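Local coordinates for oxidoreductase, short chain dehydrogenase/reductase family protein (Bifidobacterium adolescentis L2-32, PDB 6OW4), which acts as an NADH-dependent 20beta-hydroxysteroid dehydrogenase of the short-chain dehydrogenase/reductase family, at residues H172-L182 / D221-G231; M250-R258 / R286-F294. All blocks are in the same frame, centred on the assembly; numbering follows the deposited sequence.

Interaction 1: residues H172-L182 / D221-G231. Unlike the reference sequence in segment 172-182: Ala-181 (reference Ser). With NAD (nicotinamide-adenine-dinucleotide), chain N.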
loop_
_atom_site.group_PDB
_atom_site.type_symbol
_atom_site.label_atom_id
_atom_site.label_comp_id
_atom_site.label_asym_id
_atom_site.label_seq_id
_atom_site.Cartn_x
_atom_site.Cartn_y
_atom_site.Cartn_z
ATOM N N HIS F 172 29.334 8.582 11.570
ATOM C CA HIS F 172 28.307 8.182 12.569
ATOM C C HIS F 172 26.927 8.110 11.905
ATOM O O HIS F 172 26.795 8.562 10.747
ATOM C CB HIS F 172 28.330 9.129 13.779
ATOM C CG HIS F 172 28.050 10.559 13.456
ATOM N ND1 HIS F 172 26.766 11.046 13.297
ATOM C CD2 HIS F 172 28.876 11.614 13.283
ATOM C CE1 HIS F 172 26.814 12.335 13.030
ATOM N NE2 HIS F 172 28.098 12.707 13.015
ATOM N N GLY F 173 25.945 7.557 12.624
ATOM C CA GLY F 173 24.563 7.356 12.148
ATOM C C GLY F 173 23.716 8.605 12.320
ATOM O O GLY F 173 24.288 9.671 12.622
ATOM N N GLY F 174 22.397 8.480 12.140
ATOM C CA GLY F 174 21.445 9.598 12.278
ATOM C C GLY F 174 20.040 9.228 11.843
ATOM O O GLY F 174 19.826 8.065 11.457
ATOM N N SER F 175 19.115 10.191 11.899
ATOM C CA SER F 175 17.666 10.012 11.612
ATOM C C SER F 175 17.173 11.116 10.670
ATOM O O SER F 175 17.155 12.290 11.090
ATOM C CB SER F 175 16.869 9.993 12.889
ATOM O OG SER F 175 15.483 9.833 12.619
ATOM N N LEU F 176 16.783 10.742 9.447
ATOM C CA LEU F 176 16.166 11.652 8.446
ATOM C C LEU F 176 14.645 11.551 8.567
ATOM O O LEU F 176 14.127 10.422 8.485
ATOM C CB LEU F 176 16.624 11.256 7.040
ATOM C CG LEU F 176 18.133 11.136 6.837
ATOM C CD1 LEU F 176 18.441 10.552 5.469
ATOM C CD2 LEU F 176 18.816 12.486 7.013
ATOM N N ILE F 177 13.968 12.686 8.768
ATOM C CA ILE F 177 12.478 12.786 8.769
ATOM C C ILE F 177 12.064 13.739 7.643
ATOM O O ILE F 177 12.354 14.944 7.744
ATOM C CB ILE F 177 11.931 13.239 10.140
ATOM C CG1 ILE F 177 12.483 12.391 11.291
ATOM C CG2 ILE F 177 10.410 13.244 10.130
ATOM C CD1 ILE F 177 13.685 12.990 11.987
ATOM N N PHE F 178 11.420 13.202 6.607
ATOM C CA PHE F 178 10.876 13.963 5.455
ATOM C C PHE F 178 9.378 14.178 5.679
ATOM O O PHE F 178 8.675 13.189 5.940
ATOM C CB PHE F 178 11.119 13.204 4.148
ATOM C CG PHE F 178 12.565 12.992 3.771
ATOM C CD1 PHE F 178 13.341 12.041 4.417
ATOM C CD2 PHE F 178 13.139 13.716 2.739
ATOM C CE1 PHE F 178 14.665 11.839 4.054
ATOM C CE2 PHE F 178 14.460 13.509 2.372
ATOM C CZ PHE F 178 15.222 12.574 3.034
ATOM N N THR F 179 8.905 15.422 5.587
ATOM C CA THR F 179 7.457 15.757 5.627
ATOM C C THR F 179 6.847 15.432 4.259
ATOM O O THR F 179 7.183 16.127 3.281
ATOM C CB THR F 179 7.216 17.217 6.029
ATOM O OG1 THR F 179 7.941 17.480 7.230
ATOM C CG2 THR F 179 5.753 17.524 6.255
ATOM N N ALA F 180 6.013 14.391 4.197
ATOM C CA ALA F 180 5.195 14.021 3.018
ATOM C C ALA F 180 3.814 14.670 3.172
ATOM O O ALA F 180 3.758 15.810 3.674
ATOM C CB ALA F 180 5.124 12.518 2.889
ATOM N N ALA F 181 2.751 13.983 2.740
ATOM C CA ALA F 181 1.338 14.385 2.927
ATOM C C ALA F 181 0.423 13.241 2.479
ATOM O O ALA F 181 0.923 12.299 1.825
ATOM C CB ALA F 181 1.037 15.649 2.158
ATOM N N LEU F 182 -0.867 13.334 2.814
ATOM C CA LEU F 182 -1.918 12.388 2.351
ATOM C C LEU F 182 -2.223 12.640 0.871
ATOM O O LEU F 182 -2.745 11.715 0.222
ATOM C CB LEU F 182 -3.178 12.555 3.205
ATOM C CG LEU F 182 -3.188 11.781 4.519
ATOM C CD1 LEU F 182 -4.423 12.142 5.319
ATOM C CD2 LEU F 182 -3.129 10.275 4.281
ATOM N N ASP F 221 25.228 2.557 7.189
ATOM C CA ASP F 221 25.900 3.780 7.704
ATOM C C ASP F 221 25.255 4.215 9.030
ATOM O O ASP F 221 25.682 5.259 9.572
ATOM C CB ASP F 221 25.857 4.898 6.658
ATOM C CG ASP F 221 26.472 4.516 5.318
ATOM O OD1 ASP F 221 27.592 3.961 5.325
ATOM O OD2 ASP F 221 25.824 4.769 4.278
ATOM N N GLY F 222 24.275 3.454 9.530
ATOM C CA GLY F 222 23.574 3.721 10.801
ATOM C C GLY F 222 22.591 4.875 10.686
ATOM O O GLY F 222 22.246 5.461 11.728
ATOM N N ILE F 223 22.138 5.180 9.467
ATOM C CA ILE F 223 21.195 6.299 9.169
ATOM C C ILE F 223 19.812 5.701 8.889
ATOM O O ILE F 223 19.714 4.829 8.005
ATOM C CB ILE F 223 21.719 7.162 7.999
ATOM C CG1 ILE F 223 23.091 7.765 8.324
ATOM C CG2 ILE F 223 20.709 8.236 7.611
ATOM C CD1 ILE F 223 23.780 8.427 7.154
ATOM N N ARG F 224 18.796 6.139 9.639
ATOM C CA ARG F 224 17.367 5.796 9.414
ATOM C C ARG F 224 16.716 6.935 8.626
ATOM O O ARG F 224 17.126 8.097 8.823
ATOM C CB ARG F 224 16.651 5.552 10.746
ATOM C CG ARG F 224 17.226 4.393 11.547
ATOM C CD ARG F 224 16.512 4.134 12.859
ATOM N NE ARG F 224 16.474 5.302 13.734
ATOM C CZ ARG F 224 15.421 6.096 13.926
ATOM N NH1 ARG F 224 14.274 5.873 13.300
ATOM N NH2 ARG F 224 15.519 7.120 14.756
ATOM N N SER F 225 15.758 6.605 7.756
ATOM C CA SER F 225 15.009 7.563 6.903
ATOM C C SER F 225 13.525 7.194 6.908
ATOM O O SER F 225 13.189 6.089 6.443
ATOM C CB SER F 225 15.555 7.591 5.498
ATOM O OG SER F 225 14.853 8.536 4.699
ATOM N N ASN F 226 12.680 8.091 7.416
ATOM C CA ASN F 226 11.213 7.883 7.527
ATOM C C ASN F 226 10.493 9.154 7.073
ATOM O O ASN F 226 11.139 10.218 7.019
ATOM C CB ASN F 226 10.808 7.488 8.949
ATOM C CG ASN F 226 11.374 6.148 9.364
ATOM O OD1 ASN F 226 10.950 5.108 8.861
ATOM N ND2 ASN F 226 12.331 6.162 10.280
ATOM N N THR F 227 9.203 9.028 6.762
ATOM C CA THR F 227 8.314 10.147 6.370
ATOM C C THR F 227 7.179 10.291 7.385
ATOM O O THR F 227 6.777 9.276 7.987
ATOM C CB THR F 227 7.747 9.941 4.962
ATOM O OG1 THR F 227 7.045 8.699 4.959
ATOM C CG2 THR F 227 8.821 9.932 3.899
ATOM N N ILE F 228 6.700 11.523 7.555
ATOM C CA ILE F 228 5.450 11.863 8.289
ATOM C C ILE F 228 4.461 12.409 7.257
ATOM O O ILE F 228 4.825 13.358 6.542
ATOM C CB ILE F 228 5.741 12.864 9.423
ATOM C CG1 ILE F 228 6.786 12.308 10.394
ATOM C CG2 ILE F 228 4.460 13.266 10.142
ATOM C CD1 ILE F 228 7.256 13.303 11.427
ATOM N N SER F 229 3.276 11.802 7.168
ATOM C CA SER F 229 2.189 12.183 6.229
ATOM C C SER F 229 1.052 12.825 7.014
ATOM O O SER F 229 0.029 12.186 7.262
ATOM C CB SER F 229 1.720 10.990 5.445
ATOM O OG SER F 229 2.751 10.519 4.594
ATOM N N PRO F 230 1.190 14.104 7.438
ATOM C CA PRO F 230 0.134 14.770 8.194
ATOM C C PRO F 230 -1.130 14.939 7.338
ATOM O O PRO F 230 -1.006 15.114 6.139
ATOM C CB PRO F 230 0.739 16.132 8.572
ATOM C CG PRO F 230 1.817 16.364 7.539
ATOM C CD PRO F 230 2.343 14.986 7.196
ATOM N N GLY F 231 -2.301 14.849 7.972
ATOM C CA GLY F 231 -3.595 15.200 7.359
ATOM C C GLY F 231 -3.823 16.697 7.438
ATOM O O GLY F 231 -2.845 17.449 7.277
HETATM P PA NAD N . 4.096 26.627 5.990
HETATM O O1A NAD N . 3.819 27.166 4.625
HETATM O O2A NAD N . 4.199 27.782 6.995
HETATM O O5B NAD N . 5.456 25.802 6.025
HETATM C C5B NAD N . 6.270 25.687 4.858
HETATM C C4B NAD N . 7.636 26.365 5.163
HETATM O O4B NAD N . 8.636 25.914 4.046
HETATM C C3B NAD N . 7.570 27.631 5.131
HETATM O O3B NAD N . 8.139 28.243 6.344
HETATM C C2B NAD N . 8.454 28.123 3.812
HETATM O O2B NAD N . 9.090 29.407 4.084
HETATM C C1B NAD N . 9.322 27.214 3.612
HETATM N N9A NAD N . 9.658 27.157 2.152
HETATM C C8A NAD N . 8.995 27.027 0.980
HETATM N N7A NAD N . 9.906 27.065 -0.026
HETATM C C5A NAD N . 11.126 27.220 0.527
HETATM C C6A NAD N . 12.398 27.319 -0.055
HETATM N N6A NAD N . 12.918 27.301 -1.383
HETATM N N1A NAD N . 13.489 27.471 0.731
HETATM C C2A NAD N . 13.357 27.531 2.098
HETATM N N3A NAD N . 12.097 27.434 2.677
HETATM C C4A NAD N . 10.987 27.279 1.880
HETATM O O3 NAD N . 2.861 25.628 6.423
HETATM P PN NAD N . 3.074 24.198 7.134
HETATM O O1N NAD N . 1.723 23.628 7.463
HETATM O O2N NAD N . 3.887 24.387 8.416
HETATM O O5D NAD N . 3.809 23.213 6.117
HETATM C C5D NAD N . 5.040 22.591 6.456
HETATM C C4D NAD N . 5.211 21.298 5.616
HETATM O O4D NAD N . 4.264 20.452 5.915
HETATM C C3D NAD N . 5.076 21.592 4.133
HETATM O O3D NAD N . 6.049 20.924 3.438
HETATM C C2D NAD N . 3.663 21.053 3.761
HETATM O O2D NAD N . 3.672 20.690 2.316
HETATM C C1D NAD N . 3.507 20.040 4.542
HETATM N N1N NAD N . 2.112 19.712 4.857
HETATM C C2N NAD N . 1.344 20.557 5.646
HETATM C C3N NAD N . 0.011 20.231 5.944
HETATM C C7N NAD N . -0.863 21.167 6.813
HETATM O O7N NAD N . -2.068 21.195 6.645
HETATM N N7N NAD N . -0.283 21.996 7.813
HETATM C C4N NAD N . -0.536 19.060 5.454
HETATM C C5N NAD N . 0.229 18.210 4.671
HETATM C C6N NAD N . 1.560 18.541 4.383
HETATM O O HOH W 1 13.814 8.883 10.794
#

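Interaction 2: residues M250-R258 / R286-F294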
loop_
_atom_site.group_PDB
_atom_site.type_symbol
_atom_site.label_atom_id
_atom_site.label_comp_id
_atom_site.label_asym_id
_atom_site.label_seq_id
_atom_site.Cartn_x
_atom_site.Cartn_y
_atom_site.Cartn_z
ATOM N N MET F 250 -14.561 20.289 5.289
ATOM C CA MET F 250 -13.237 19.632 5.095
ATOM C C MET F 250 -13.109 18.400 6.001
ATOM O O MET F 250 -12.454 17.431 5.572
ATOM C CB MET F 250 -12.090 20.595 5.414
ATOM C CG MET F 250 -11.895 21.677 4.376
ATOM S SD MET F 250 -10.760 22.965 4.948
ATOM C CE MET F 250 -9.183 22.213 4.549
ATOM N N LEU F 251 -13.696 18.440 7.204
ATOM C CA LEU F 251 -13.553 17.387 8.249
ATOM C C LEU F 251 -14.676 16.345 8.132
ATOM O O LEU F 251 -14.771 15.486 9.032
ATOM C CB LEU F 251 -13.552 18.051 9.629
ATOM C CG LEU F 251 -12.465 19.101 9.856
ATOM C CD1 LEU F 251 -12.606 19.722 11.236
ATOM C CD2 LEU F 251 -11.078 18.505 9.681
ATOM N N GLU F 252 -15.488 16.415 7.069
ATOM C CA GLU F 252 -16.439 15.347 6.653
ATOM C C GLU F 252 -15.764 13.978 6.796
ATOM O O GLU F 252 -16.325 13.100 7.487
ATOM C CB GLU F 252 -16.858 15.535 5.192
ATOM C CG GLU F 252 -18.124 16.349 4.996
ATOM C CD GLU F 252 -18.613 16.372 3.556
ATOM O OE1 GLU F 252 -18.729 15.282 2.956
ATOM O OE2 GLU F 252 -18.861 17.477 3.032
ATOM N N VAL F 253 -14.586 13.835 6.180
ATOM C CA VAL F 253 -13.887 12.538 5.933
ATOM C C VAL F 253 -12.737 12.363 6.934
ATOM O O VAL F 253 -11.833 11.557 6.648
ATOM C CB VAL F 253 -13.396 12.452 4.473
ATOM C CG1 VAL F 253 -14.556 12.330 3.499
ATOM C CG2 VAL F 253 -12.507 13.628 4.090
ATOM N N VAL F 254 -12.771 13.082 8.062
ATOM C CA VAL F 254 -11.829 12.904 9.209
ATOM C C VAL F 254 -12.645 12.428 10.409
ATOM O O VAL F 254 -13.338 13.222 11.040
ATOM C CB VAL F 254 -11.049 14.196 9.523
ATOM C CG1 VAL F 254 -10.041 13.989 10.645
ATOM C CG2 VAL F 254 -10.355 14.751 8.291
ATOM N N PRO F 255 -12.603 11.117 10.745
ATOM C CA PRO F 255 -13.366 10.573 11.870
ATOM C C PRO F 255 -13.274 11.382 13.173
ATOM O O PRO F 255 -14.276 11.492 13.851
ATOM C CB PRO F 255 -12.731 9.190 12.079
ATOM C CG PRO F 255 -12.267 8.786 10.698
ATOM C CD PRO F 255 -11.835 10.080 10.039
ATOM N N MET F 256 -12.089 11.915 13.492
ATOM C CA MET F 256 -11.830 12.682 14.743
ATOM C C MET F 256 -12.509 14.057 14.673
ATOM O O MET F 256 -12.651 14.689 15.736
ATOM C CB MET F 256 -10.326 12.847 14.993
ATOM C CG MET F 256 -9.669 11.579 15.523
ATOM S SD MET F 256 -7.959 11.797 16.096
ATOM C CE MET F 256 -8.197 12.993 17.409
ATOM N N HIS F 257 -12.915 14.498 13.477
ATOM C CA HIS F 257 -13.714 15.733 13.237
ATOM C C HIS F 257 -13.028 16.937 13.890
ATOM O O HIS F 257 -13.721 17.724 14.561
ATOM C CB HIS F 257 -15.158 15.549 13.730
ATOM C CG HIS F 257 -15.940 14.565 12.928
ATOM N ND1 HIS F 257 -16.041 14.650 11.552
ATOM C CD2 HIS F 257 -16.665 13.487 13.295
ATOM C CE1 HIS F 257 -16.787 13.661 11.106
ATOM N NE2 HIS F 257 -17.184 12.932 12.156
ATOM N N ARG F 258 -11.713 17.058 13.707
ATOM C CA ARG F 258 -10.909 18.229 14.143
ATOM C C ARG F 258 -9.598 18.249 13.352
ATOM O O ARG F 258 -9.113 17.159 12.984
ATOM C CB ARG F 258 -10.658 18.189 15.654
ATOM C CG ARG F 258 -9.693 17.108 16.124
ATOM C CD ARG F 258 -9.397 17.287 17.601
ATOM N NE ARG F 258 -8.456 16.324 18.160
ATOM C CZ ARG F 258 -7.136 16.349 17.991
ATOM N NH1 ARG F 258 -6.564 17.281 17.244
ATOM N NH2 ARG F 258 -6.386 15.425 18.566
ATOM N N ARG F 286 1.437 8.193 9.253
ATOM C CA ARG F 286 0.305 9.101 8.938
ATOM C C ARG F 286 -0.226 9.685 10.252
ATOM O O ARG F 286 -0.460 8.905 11.193
ATOM C CB ARG F 286 -0.791 8.356 8.170
ATOM C CG ARG F 286 -0.306 7.733 6.868
ATOM C CD ARG F 286 -1.415 7.121 6.036
ATOM N NE ARG F 286 -0.886 6.133 5.103
ATOM C CZ ARG F 286 -1.585 5.540 4.138
ATOM N NH1 ARG F 286 -2.861 5.835 3.958
ATOM N NH2 ARG F 286 -1.004 4.654 3.348
ATOM N N VAL F 287 -0.385 11.009 10.303
ATOM C CA VAL F 287 -0.936 11.760 11.468
ATOM C C VAL F 287 -2.109 12.602 10.951
ATOM O O VAL F 287 -1.925 13.818 10.757
ATOM C CB VAL F 287 0.157 12.611 12.144
ATOM C CG1 VAL F 287 -0.312 13.193 13.467
ATOM C CG2 VAL F 287 1.441 11.819 12.343
ATOM N N ASP F 288 -3.261 11.959 10.724
ATOM C CA ASP F 288 -4.385 12.513 9.919
ATOM C C ASP F 288 -5.741 12.350 10.622
ATOM O O ASP F 288 -6.769 12.623 9.966
ATOM C CB ASP F 288 -4.428 11.844 8.543
ATOM C CG ASP F 288 -4.689 10.346 8.576
ATOM O OD1 ASP F 288 -4.798 9.788 9.687
ATOM O OD2 ASP F 288 -4.780 9.748 7.489
ATOM N N GLY F 289 -5.757 11.924 11.889
ATOM C CA GLY F 289 -6.989 11.704 12.674
ATOM C C GLY F 289 -7.942 10.712 12.018
ATOM O O GLY F 289 -9.166 10.863 12.207
ATOM N N GLY F 290 -7.407 9.731 11.282
ATOM C CA GLY F 290 -8.170 8.615 10.690
ATOM C C GLY F 290 -8.642 8.893 9.271
ATOM O O GLY F 290 -9.456 8.096 8.769
ATOM N N TYR F 291 -8.157 9.967 8.634
ATOM C CA TYR F 291 -8.528 10.350 7.245
ATOM C C TYR F 291 -8.320 9.154 6.307
ATOM O O TYR F 291 -9.225 8.868 5.497
ATOM C CB TYR F 291 -7.727 11.560 6.752
ATOM C CG TYR F 291 -8.046 11.970 5.334
ATOM C CD1 TYR F 291 -7.506 11.290 4.253
ATOM C CD2 TYR F 291 -8.912 13.019 5.066
ATOM C CE1 TYR F 291 -7.801 11.645 2.947
ATOM C CE2 TYR F 291 -9.219 13.388 3.766
ATOM C CZ TYR F 291 -8.664 12.699 2.700
ATOM O OH TYR F 291 -8.961 13.051 1.414
ATOM N N SER F 292 -7.172 8.477 6.427
ATOM C CA SER F 292 -6.700 7.405 5.508
ATOM C C SER F 292 -7.642 6.196 5.531
ATOM O O SER F 292 -7.539 5.365 4.610
ATOM C CB SER F 292 -5.298 6.972 5.835
ATOM O OG SER F 292 -5.264 6.202 7.029
ATOM N N VAL F 293 -8.493 6.081 6.555
ATOM C CA VAL F 293 -9.483 4.972 6.693
ATOM C C VAL F 293 -10.534 5.121 5.587
ATOM O O VAL F 293 -10.950 4.087 5.037
ATOM C CB VAL F 293 -10.136 4.944 8.088
ATOM C CG1 VAL F 293 -11.200 3.861 8.173
ATOM C CG2 VAL F 293 -9.107 4.774 9.197
ATOM N N PHE F 294 -10.946 6.358 5.293
ATOM C CA PHE F 294 -11.877 6.709 4.187
ATOM C C PHE F 294 -11.069 6.969 2.910
ATOM O O PHE F 294 -11.265 6.301 1.896
ATOM C CB PHE F 294 -12.731 7.925 4.557
ATOM C CG PHE F 294 -13.631 7.732 5.752
ATOM C CD1 PHE F 294 -14.453 6.618 5.853
ATOM C CD2 PHE F 294 -13.678 8.676 6.767
ATOM C CE1 PHE F 294 -15.289 6.446 6.946
ATOM C CE2 PHE F 294 -14.514 8.502 7.860
ATOM C CZ PHE F 294 -15.317 7.388 7.948
#

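Interaction 1: residues H172-L182 / D221-G231
Strands 174-179 and 223-230 are parallel neighbours in the central sheet, paired from Gly-174 N on Gly-222 O through to Ala-180 N on Ile-228 O. Glycine suits the entrance: a side chain on Gly-173 would collide with the Gly-222 carbonyl, and Gly-222 itself has positive phi. The straightest bond runs from Leu-176 N to Arg-224 O (2.7 Å, 177°), and Leu-176 O takes Asn-226 N in return. With CG beside its backbone N (chi1 -52°), Leu-176 brings CD1 to within 3.9 Å of Ile-223 CG2, the two packing on helix 142-170, Leu-176 on Ala-163 and Ile-223 on Met-167. An alanine here would keep the backbone bonds but would probably leave the Ile-223 methyl without its neighbour and open a gap against that helix. On the same face, Phe-178 turns its ring edge to Asn-226 O, in plane, and CE1 lies 3.4 Å from Ser-225 OG, a hydroxyl bonded to Ser-211. This is a Rossmann fold, with helices on both faces of a parallel sheet. The face turned to helix 262-273 carries Ile-177 and Ile-228, packed tightly with CG2 of the former 3.4 Å from CD1 of the latter. A water there donates to Ser-175 OG and Leu-176 O and accepts from Asn-226 ND2, while Ser-175 OG and Arg-224 NH2 both bond Leu-272 O. The C-terminal ends meet NAD: Thr-179 CG2 lies 3.3 Å from ribose O4D, and Gly-231 O 3.4 Å from nicotinamide C4N. Ala-181, a serine in the reference sequence, offers the nicotinamide just a methyl, its CB 3.7 Å from C5N.

Interaction 2: residues M250-R258 / R286-F294
Gly-289 O is approached by three successive residues of segment 250-258. Met-256 N gives it a long, weak hydrogen bond (3.4 Å, 153°), Pro-255 places CD 3.5 Å from it, and a methyl of Val-254, CG1, closes in as well. Two turns meet here. The type I turn from Val-254 to His-257 uses proline at its second position, where the fixed ring favours the required phi, and it offers up Met-256 N. The type I' turn from Asp-288 to Tyr-291 has glycines at both central positions, which need positive phi; side chains on them would also press on Val-254, Pro-255 and Met-256. Asp-288 braces this second turn with both carboxylate oxygens: OD1 accepts Gly-290 N at 3.1 Å, which makes an Asx turn, and OD2 also takes Ser-292 N at 2.9 Å, both donors lying above the carboxylate plane. Beyond it, Tyr-291 holds CG anti to N (chi1 179°), which lays its ring alongside Val-253, with CE2 3.3 Å from Val-253 CG2. Val-254 CG2 meets the same ring at its edge, 3.9 Å from CD2, and the hydroxyl bonds Tyr-189 N of the same chain. Phe-294, the C-terminal residue, lies antiparallel beside Pro-255, CE2 3.6 Å from the proline CG, and points the CD2 edge of its ring at Val-253 O. Its ring also packs edge-to-face with Tyr-189 of a third subunit, while Pro-255 touches Ala-219 of a second, so both sides of this contact, the chain end included, are built into the tetramer. Val-253 O, buried and without an N-H or O-H partner, is met by the Phe-294 edge and by a CA-H of Tyr-291. Cohesion here therefore probably comes mainly from hydrocarbon packing and C-H contacts with carbonyl oxygens, between turns stiffened by their own internal bonds.

From the N terminus, strand 174-179 leads through a loop with the short hairpin 189-194 and helix 198-217 to strand 223-230, where interaction 1 closes a loop with 38 residues between its segments, as a beta-alpha-beta crossover. The chain then runs through helix 244-250 into 250-258, and helix 262-273 and strand 284-287 bring it back for interaction 2, across 27 residues. The two loops follow in series, neither nested nor crossing. They join at the sheet: Ser-229 O and Gly-231 N probably bond Val-287 N and O, pairing strand 223-230 with the last strand. Leu-182, just beyond the first strand, packs on Asp-288 and Tyr-291, tying the C-terminal end of the sheet, where NAD binds, to the C-terminal tail.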